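Long-range contacts in probable flavin reductase (Sinorhizobium meliloti, PDB 3RH7), which binds flavin mononucleotide and probably works as an NADPH-dependent flavin reductase: residues F128-Q133 / G146-F151; E183-A188 / L206-V211; F236-Y241 / V252-A257. One frame throughout, in Å; residues are numbered along the deposited sequence.

Contact 1: F128-Q133 / G146-F151; sequences FECSMQ and GRVTAF
E129 O faces two residues of the opposite strand at once. T149 N reaches E129 O at 2.7 Å, and A150 N adds only a weak bond, so T149 and A150 share E129 in a classic beta bulge. In return E129 N binds A150 O at 2.7 Å. Farther along the antiparallel pair S131 and R147 exchange backbone bonds in a looser pairing. On the face of F128, C130 and V148 the F128 ring leans on its neighbours: its CD2 touches F151 CB at 3.5 Å, and both methyls of V148 come near the same CD2, CG1 at the edge of the ring. On the other face A150 CB packs against E129 CB at 3.9 Å. T149, at the corner of its strand, rests CG2 on S131 CB. Outside this shell D116 N binds the E129 carboxylate, L62 lies against F128, C130 and V148, and F16 of the second subunit sets its ring edge-to-face with F151. The chemistry is thus divided: backbone bonds fix the bulged hairpin of the split barrel, while the aromatic face is greasy and serves the dimer interface.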
loop_
_atom_site.group_PDB
_atom_site.type_symbol
_atom_site.label_atom_id
_atom_site.label_comp_id
_atom_site.label_asym_id
_atom_site.label_seq_id
_atom_site.Cartn_x
_atom_site.Cartn_y
_atom_site.Cartn_z
ATOM N N PHE A 128 8.463 -5.350 -15.499
ATOM C CA PHE A 128 9.825 -5.859 -15.418
ATOM C C PHE A 128 9.982 -7.198 -16.140
ATOM O O PHE A 128 9.360 -8.176 -15.741
ATOM C CB PHE A 128 10.232 -6.038 -13.940
ATOM C CG PHE A 128 10.131 -4.806 -13.077
ATOM C CD1 PHE A 128 8.950 -4.503 -12.396
ATOM C CD2 PHE A 128 11.217 -3.967 -12.917
ATOM C CE1 PHE A 128 8.842 -3.345 -11.621
ATOM C CE2 PHE A 128 11.113 -2.807 -12.148
ATOM C CZ PHE A 128 9.924 -2.503 -11.505
ATOM N N GLU A 129 10.829 -7.247 -17.177
ATOM C CA GLU A 129 11.174 -8.481 -17.877
ATOM C C GLU A 129 12.307 -9.140 -17.113
ATOM O O GLU A 129 13.339 -8.508 -16.860
ATOM C CB GLU A 129 11.576 -8.211 -19.334
ATOM C CG GLU A 129 10.395 -8.107 -20.266
ATOM C CD GLU A 129 10.739 -8.449 -21.696
ATOM O OE1 GLU A 129 11.192 -7.540 -22.434
ATOM O OE2 GLU A 129 10.562 -9.634 -22.069
ATOM N N CYS A 130 12.101 -10.388 -16.712
ATOM C CA CYS A 130 13.056 -11.110 -15.885
ATOM C C CYS A 130 13.557 -12.391 -16.535
ATOM O O CYS A 130 13.088 -12.829 -17.583
ATOM C CB CYS A 130 12.454 -11.397 -14.509
ATOM S SG CYS A 130 12.203 -9.921 -13.480
ATOM N N SER A 131 14.601 -12.910 -15.921
ATOM C CA SER A 131 15.257 -14.163 -16.184
ATOM C C SER A 131 15.368 -14.810 -14.831
ATOM O O SER A 131 15.805 -14.141 -13.889
ATOM C CB SER A 131 16.612 -13.940 -16.843
ATOM O OG SER A 131 17.576 -13.469 -15.917
HETATM N N MSE A 132 14.901 -16.058 -14.695
HETATM C CA MSE A 132 14.942 -16.749 -13.425
HETATM C C MSE A 132 16.350 -17.061 -12.985
HETATM O O MSE A 132 17.136 -17.622 -13.754
HETATM C CB MSE A 132 14.144 -18.022 -13.482
HETATM C CG MSE A 132 12.867 -17.902 -12.721
HETATM SE SE MSE A 132 11.676 -19.362 -13.118
HETATM C CE MSE A 132 10.091 -18.424 -13.595
ATOM N N GLN A 133 16.678 -16.628 -11.761
ATOM C CA GLN A 133 17.971 -16.859 -11.154
ATOM C C GLN A 133 17.845 -18.139 -10.365
ATOM O O GLN A 133 18.453 -19.145 -10.723
ATOM C CB GLN A 133 18.400 -15.674 -10.276
ATOM C CG GLN A 133 18.985 -14.513 -11.051
ATOM C CD GLN A 133 20.480 -14.336 -10.877
ATOM O OE1 GLN A 133 21.195 -13.996 -11.835
ATOM N NE2 GLN A 133 20.986 -14.504 -9.648
ATOM N N GLY A 146 14.205 -13.282 -9.840
ATOM C CA GLY A 146 14.471 -12.890 -11.209
ATOM C C GLY A 146 15.445 -11.741 -11.332
ATOM O O GLY A 146 15.508 -10.863 -10.457
ATOM N N ARG A 147 16.233 -11.768 -12.418
ATOM C CA ARG A 147 17.166 -10.701 -12.736
ATOM C C ARG A 147 16.491 -9.840 -13.785
ATOM O O ARG A 147 16.103 -10.358 -14.833
ATOM C CB ARG A 147 18.526 -11.242 -13.202
ATOM C CG ARG A 147 19.660 -10.228 -13.090
ATOM C CD ARG A 147 20.787 -10.517 -14.074
ATOM N NE ARG A 147 21.943 -9.628 -13.889
ATOM C CZ ARG A 147 22.069 -8.405 -14.412
ATOM N NH1 ARG A 147 21.095 -7.885 -15.154
ATOM N NH2 ARG A 147 23.160 -7.687 -14.178
ATOM N N VAL A 148 16.285 -8.540 -13.484
ATOM C CA VAL A 148 15.630 -7.606 -14.406
ATOM C C VAL A 148 16.502 -7.435 -15.656
ATOM O O VAL A 148 17.668 -7.013 -15.568
ATOM C CB VAL A 148 15.284 -6.241 -13.764
ATOM C CG1 VAL A 148 14.528 -5.352 -14.734
ATOM C CG2 VAL A 148 14.471 -6.417 -12.504
ATOM N N THR A 149 15.937 -7.829 -16.802
ATOM C CA THR A 149 16.577 -7.744 -18.105
ATOM C C THR A 149 16.125 -6.435 -18.785
ATOM O O THR A 149 16.910 -5.803 -19.494
ATOM C CB THR A 149 16.276 -9.011 -18.957
ATOM O OG1 THR A 149 14.955 -8.969 -19.529
ATOM C CG2 THR A 149 16.491 -10.312 -18.189
ATOM N N ALA A 150 14.854 -6.035 -18.552
ATOM C CA ALA A 150 14.230 -4.825 -19.107
ATOM C C ALA A 150 13.114 -4.345 -18.170
ATOM O O ALA A 150 12.554 -5.149 -17.413
ATOM C CB ALA A 150 13.672 -5.117 -20.491
ATOM N N PHE A 151 12.795 -3.039 -18.208
ATOM C CA PHE A 151 11.727 -2.483 -17.370
ATOM C C PHE A 151 11.201 -1.153 -17.933
ATOM O O PHE A 151 11.816 -0.537 -18.820
ATOM C CB PHE A 151 12.178 -2.307 -15.901
ATOM C CG PHE A 151 13.219 -1.239 -15.671
ATOM C CD1 PHE A 151 14.579 -1.528 -15.796
ATOM C CD2 PHE A 151 12.847 0.053 -15.319
ATOM C CE1 PHE A 151 15.542 -0.535 -15.591
ATOM C CE2 PHE A 151 13.810 1.033 -15.094
ATOM C CZ PHE A 151 15.147 0.740 -15.253
#

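Contact 2: E183-A188 / L206-V211; sequences EIRLGA and LPNCTV
L186 and V211 form the close apolar part of this pairing, CD1 of L186 meeting CG2 of V211 at 3.7 Å with the two side chains crossing at about a right angle. I184 lies on the same face and rests on I251, while L186 is also covered by P216 and T219 of helix 216-228. Two pairs of backbone bonds hold the strands: I184 N to V211 O and L186 N to C209 O, both 2.9 Å, each answered by a longer return bond. Towards A188 the pairing slackens, and A188 N reaches P207 O only weakly; L206 packs on I286 and I287 of helix 281-292. The other face is polar and partly exposed. R185 NE binds N208 OD1 at 3.0 Å; the oxygen lies in the guanidinium plane, but the donor stands 65° above the amide plane. A bend at chi3 (-83°) brings the NE edge of the guanidinium to N208, and T210 OG1 lies over one of its faces. N208 ND2 in turn grips L206 O at 3.0 Å, and R185 NH1 makes a salt bridge to D246. A leucine in place of R185 would probably leave D246 without its charged mate and the N208 amide less firmly held. I184 and L186 are buried, C209 and V211 partly exposed, as strand 208-211 is an outermost strand, within this chain, of the mixed four-stranded sheet.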
loop_
_atom_site.group_PDB
_atom_site.type_symbol
_atom_site.label_atom_id
_atom_site.label_comp_id
_atom_site.label_asym_id
_atom_site.label_seq_id
_atom_site.Cartn_x
_atom_site.Cartn_y
_atom_site.Cartn_z
ATOM N N GLU A 183 -24.729 16.738 0.941
ATOM C CA GLU A 183 -24.714 15.668 1.949
ATOM C C GLU A 183 -24.227 14.355 1.329
ATOM O O GLU A 183 -24.460 14.108 0.135
ATOM C CB GLU A 183 -26.077 15.479 2.654
ATOM C CG GLU A 183 -27.162 14.951 1.741
ATOM C CD GLU A 183 -28.554 14.690 2.292
ATOM O OE1 GLU A 183 -28.858 15.111 3.431
ATOM O OE2 GLU A 183 -29.364 14.111 1.533
ATOM N N ILE A 184 -23.498 13.563 2.118
ATOM C CA ILE A 184 -22.989 12.272 1.683
ATOM C C ILE A 184 -23.538 11.164 2.598
ATOM O O ILE A 184 -23.667 11.345 3.823
ATOM C CB ILE A 184 -21.432 12.216 1.628
ATOM C CG1 ILE A 184 -20.824 12.749 2.947
ATOM C CG2 ILE A 184 -20.869 12.882 0.378
ATOM C CD1 ILE A 184 -19.369 13.263 2.994
ATOM N N ARG A 185 -23.845 10.009 1.998
ATOM C CA ARG A 185 -24.221 8.858 2.778
ATOM C C ARG A 185 -22.930 8.109 3.061
ATOM O O ARG A 185 -22.254 7.660 2.124
ATOM C CB ARG A 185 -25.242 7.987 2.057
ATOM C CG ARG A 185 -25.394 6.671 2.772
ATOM C CD ARG A 185 -26.312 5.742 2.059
ATOM N NE ARG A 185 -27.707 6.019 2.367
ATOM C CZ ARG A 185 -28.556 6.511 1.484
ATOM N NH1 ARG A 185 -28.151 6.781 0.239
ATOM N NH2 ARG A 185 -29.827 6.727 1.822
ATOM N N LEU A 186 -22.556 8.024 4.343
ATOM C CA LEU A 186 -21.339 7.329 4.741
ATOM C C LEU A 186 -21.661 5.893 5.038
ATOM O O LEU A 186 -22.353 5.613 6.019
ATOM C CB LEU A 186 -20.698 7.985 5.959
ATOM C CG LEU A 186 -20.381 9.455 5.869
ATOM C CD1 LEU A 186 -19.714 9.895 7.117
ATOM C CD2 LEU A 186 -19.504 9.748 4.660
ATOM N N GLY A 187 -21.205 5.001 4.169
ATOM C CA GLY A 187 -21.415 3.570 4.345
ATOM C C GLY A 187 -20.139 2.843 4.690
ATOM O O GLY A 187 -19.049 3.398 4.539
ATOM N N ALA A 188 -20.248 1.593 5.125
ATOM C CA ALA A 188 -19.077 0.809 5.459
ATOM C C ALA A 188 -19.254 -0.671 5.190
ATOM O O ALA A 188 -20.327 -1.230 5.425
ATOM C CB ALA A 188 -18.713 1.006 6.920
ATOM N N LEU A 206 -26.458 -1.982 4.228
ATOM C CA LEU A 206 -25.156 -1.729 4.814
ATOM C C LEU A 206 -25.278 -0.649 5.892
ATOM O O LEU A 206 -26.150 0.216 5.768
ATOM C CB LEU A 206 -24.159 -1.302 3.736
ATOM C CG LEU A 206 -23.464 -2.413 2.996
ATOM C CD1 LEU A 206 -22.771 -1.868 1.751
ATOM C CD2 LEU A 206 -22.489 -3.180 3.923
ATOM N N PRO A 207 -24.462 -0.675 6.972
ATOM C CA PRO A 207 -24.591 0.380 7.995
ATOM C C PRO A 207 -24.231 1.723 7.402
ATOM O O PRO A 207 -23.250 1.797 6.660
ATOM C CB PRO A 207 -23.583 -0.053 9.063
ATOM C CG PRO A 207 -22.583 -0.875 8.317
ATOM C CD PRO A 207 -23.379 -1.625 7.320
ATOM N N ASN A 208 -25.059 2.754 7.631
ATOM C CA ASN A 208 -24.755 4.075 7.063
ATOM C C ASN A 208 -25.445 5.195 7.798
ATOM O O ASN A 208 -26.468 4.973 8.462
ATOM C CB ASN A 208 -25.151 4.141 5.586
ATOM C CG ASN A 208 -26.646 4.148 5.353
ATOM O OD1 ASN A 208 -27.271 5.211 5.219
ATOM N ND2 ASN A 208 -27.244 2.962 5.332
ATOM N N CYS A 209 -24.926 6.407 7.600
ATOM C CA CYS A 209 -25.488 7.642 8.117
ATOM C C CYS A 209 -25.125 8.778 7.176
ATOM O O CYS A 209 -23.988 8.843 6.722
ATOM C CB CYS A 209 -25.043 7.917 9.553
ATOM S SG CYS A 209 -23.271 8.242 9.760
ATOM N N THR A 210 -26.117 9.618 6.828
ATOM C CA THR A 210 -25.971 10.746 5.897
ATOM C C THR A 210 -25.725 12.028 6.687
ATOM O O THR A 210 -26.561 12.453 7.491
ATOM C CB THR A 210 -27.201 10.846 4.980
ATOM O OG1 THR A 210 -27.438 9.581 4.362
ATOM C CG2 THR A 210 -27.069 11.913 3.933
ATOM N N VAL A 211 -24.567 12.650 6.429
ATOM C CA VAL A 211 -24.093 13.874 7.081
ATOM C C VAL A 211 -23.550 14.850 6.037
ATOM O O VAL A 211 -23.368 14.465 4.872
ATOM C CB VAL A 211 -23.003 13.546 8.142
ATOM C CG1 VAL A 211 -23.548 12.647 9.248
ATOM C CG2 VAL A 211 -21.760 12.912 7.498
#

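Contact 3: F236-Y241 / V252-A257; sequences FLYSVY and VYHALA
L237 pushes a methyl into the face of the Y253 ring: CD2 of L237 stands 3.5 Å from the ring centroid and only 11° off its normal, a CH-pi contact over the centre of the ring. Both residues start out pointing away from the opposite strand, yet their ends curl together. L237 also packs on L171 and A175 of helix 169-181, and Y253 on P216, A217 and L220 of helix 216-228. On the other side V252 is wedged between the Y241 ring and CB of Y238. Its CG2 touches Y241 CE2 at 3.8 Å, and its CG1 approaches Y238 CB more loosely at 4.2 Å. The hairpin of strands 232-242 and 249-257 carries a classic beta bulge here: Y238 and S239 both face V252, and V252 O accepts from Y238 N at 2.7 Å and from S239 N at 3.1 Å. V252 N bonds straight back to S239 O at 2.8 Å. Y238, a bulge residue with CG anti to its backbone N (chi1 -163°), swings its ring towards H254 and turns an edge to the imidazole face, the planes 69° apart in a T-shaped pair. V189 O binds H254 ND1 and so fixes the turn of the imidazole, while R289 makes a cation-pi contact with Y238. At the end away from the hairpin turn H254 N bonds to F236 O, and the F236 ring stacks on F167.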
loop_
_atom_site.group_PDB
_atom_site.type_symbol
_atom_site.label_atom_id
_atom_site.label_comp_id
_atom_site.label_asym_id
_atom_site.label_seq_id
_atom_site.Cartn_x
_atom_site.Cartn_y
_atom_site.Cartn_z
ATOM N N PHE A 236 -9.301 2.101 4.371
ATOM C CA PHE A 236 -9.222 2.751 3.075
ATOM C C PHE A 236 -10.590 2.875 2.468
ATOM O O PHE A 236 -11.464 2.066 2.749
ATOM C CB PHE A 236 -8.294 1.969 2.120
ATOM C CG PHE A 236 -6.813 2.146 2.347
ATOM C CD1 PHE A 236 -6.154 3.273 1.881
ATOM C CD2 PHE A 236 -6.073 1.177 3.005
ATOM C CE1 PHE A 236 -4.782 3.438 2.090
ATOM C CE2 PHE A 236 -4.710 1.345 3.229
ATOM C CZ PHE A 236 -4.068 2.472 2.770
ATOM N N LEU A 237 -10.765 3.868 1.606
ATOM C CA LEU A 237 -12.012 4.075 0.880
ATOM C C LEU A 237 -12.287 2.855 0.006
ATOM O O LEU A 237 -11.378 2.324 -0.655
ATOM C CB LEU A 237 -11.933 5.350 0.028
ATOM C CG LEU A 237 -12.039 6.648 0.783
ATOM C CD1 LEU A 237 -11.667 7.791 -0.088
ATOM C CD2 LEU A 237 -13.428 6.853 1.289
ATOM N N TYR A 238 -13.521 2.367 0.069
ATOM C CA TYR A 238 -13.924 1.197 -0.696
ATOM C C TYR A 238 -14.505 1.606 -2.047
ATOM O O TYR A 238 -14.113 1.076 -3.086
ATOM C CB TYR A 238 -14.936 0.407 0.113
ATOM C CG TYR A 238 -15.147 -1.008 -0.347
ATOM C CD1 TYR A 238 -14.322 -2.033 0.099
ATOM C CD2 TYR A 238 -16.251 -1.349 -1.115
ATOM C CE1 TYR A 238 -14.565 -3.358 -0.245
ATOM C CE2 TYR A 238 -16.506 -2.673 -1.465
ATOM C CZ TYR A 238 -15.656 -3.673 -1.028
ATOM O OH TYR A 238 -15.875 -4.982 -1.374
ATOM N N SER A 239 -15.413 2.582 -2.026
ATOM C CA SER A 239 -16.120 3.046 -3.205
ATOM C C SER A 239 -16.697 4.466 -3.010
ATOM O O SER A 239 -17.152 4.806 -1.921
ATOM C CB SER A 239 -17.246 2.054 -3.496
ATOM O OG SER A 239 -18.121 2.505 -4.511
ATOM N N VAL A 240 -16.682 5.275 -4.057
ATOM C CA VAL A 240 -17.290 6.611 -4.033
ATOM C C VAL A 240 -18.167 6.689 -5.269
ATOM O O VAL A 240 -17.653 6.499 -6.372
ATOM C CB VAL A 240 -16.304 7.796 -3.952
ATOM C CG1 VAL A 240 -17.062 9.109 -3.989
ATOM C CG2 VAL A 240 -15.438 7.711 -2.701
ATOM N N TYR A 241 -19.482 6.916 -5.091
ATOM C CA TYR A 241 -20.425 6.925 -6.192
ATOM C C TYR A 241 -21.673 7.786 -5.909
ATOM O O TYR A 241 -21.893 8.188 -4.784
ATOM C CB TYR A 241 -20.849 5.471 -6.487
ATOM C CG TYR A 241 -21.674 4.803 -5.409
ATOM C CD1 TYR A 241 -23.067 4.857 -5.432
ATOM C CD2 TYR A 241 -21.069 4.064 -4.401
ATOM C CE1 TYR A 241 -23.837 4.226 -4.453
ATOM C CE2 TYR A 241 -21.826 3.432 -3.408
ATOM C CZ TYR A 241 -23.214 3.507 -3.443
ATOM O OH TYR A 241 -23.984 2.888 -2.483
ATOM N N VAL A 252 -18.213 5.090 0.676
ATOM C CA VAL A 252 -18.172 3.785 1.342
ATOM C C VAL A 252 -16.731 3.471 1.714
ATOM O O VAL A 252 -15.828 3.546 0.867
ATOM C CB VAL A 252 -18.813 2.655 0.495
ATOM C CG1 VAL A 252 -18.853 1.334 1.268
ATOM C CG2 VAL A 252 -20.210 3.047 0.032
ATOM N N TYR A 253 -16.518 3.164 3.006
ATOM C CA TYR A 253 -15.206 2.842 3.563
ATOM C C TYR A 253 -15.100 1.381 3.841
ATOM O O TYR A 253 -16.119 0.700 4.043
ATOM C CB TYR A 253 -14.994 3.591 4.880
ATOM C CG TYR A 253 -14.314 4.929 4.766
ATOM C CD1 TYR A 253 -12.925 5.023 4.709
ATOM C CD2 TYR A 253 -15.041 6.110 4.833
ATOM C CE1 TYR A 253 -12.277 6.258 4.718
ATOM C CE2 TYR A 253 -14.408 7.353 4.814
ATOM C CZ TYR A 253 -13.022 7.422 4.774
ATOM O OH TYR A 253 -12.371 8.630 4.807
ATOM N N HIS A 254 -13.868 0.885 3.869
ATOM C CA HIS A 254 -13.641 -0.475 4.274
ATOM C C HIS A 254 -13.393 -0.365 5.770
ATOM O O HIS A 254 -12.757 0.607 6.171
ATOM C CB HIS A 254 -12.506 -1.146 3.468
ATOM C CG HIS A 254 -12.396 -2.634 3.686
ATOM N ND1 HIS A 254 -13.333 -3.352 4.466
ATOM C CD2 HIS A 254 -11.455 -3.501 3.253
ATOM C CE1 HIS A 254 -12.920 -4.611 4.473
ATOM N NE2 HIS A 254 -11.797 -4.757 3.767
ATOM N N ALA A 255 -13.987 -1.248 6.615
ATOM C CA ALA A 255 -13.772 -1.127 8.058
ATOM C C ALA A 255 -13.634 -2.489 8.758
ATOM O O ALA A 255 -13.853 -3.522 8.134
ATOM C CB ALA A 255 -14.896 -0.316 8.683
ATOM N N LEU A 256 -13.222 -2.476 10.043
ATOM C CA LEU A 256 -13.044 -3.670 10.866
ATOM C C LEU A 256 -13.705 -3.536 12.197
ATOM O O LEU A 256 -13.576 -2.484 12.840
ATOM C CB LEU A 256 -11.570 -3.976 11.123
ATOM C CG LEU A 256 -10.762 -4.526 9.997
ATOM C CD1 LEU A 256 -9.351 -4.747 10.445
ATOM C CD2 LEU A 256 -11.368 -5.788 9.431
ATOM N N ALA A 257 -14.348 -4.623 12.648
ATOM C CA ALA A 257 -14.982 -4.657 13.952
ATOM C C ALA A 257 -14.264 -5.636 14.872
ATOM O O ALA A 257 -13.742 -6.672 14.418
ATOM C CB ALA A 257 -16.441 -5.032 13.824
#

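The three contacts come in series along the chain, each closing before the next opens. Contact 1 belongs to the eight-stranded antiparallel sheet of the FMN-binding split barrel, whereas contacts 2 and 3 share the mixed sheet ordered 208-211, 184-191, 249-257, 232-242. Their centres are about 11 Å apart, and the inner strands 184-191 and 249-257 run parallel and join them through a probable hydrogen bond from Y253 N to G187 O (3.0 Å). Contact 1 lies about 46 Å from contact 2 and 36 Å from contact 3, centre to centre, across the middle of the chain. Contacts 1 and 3 both touch the second subunit, so the dimer engages both sheets.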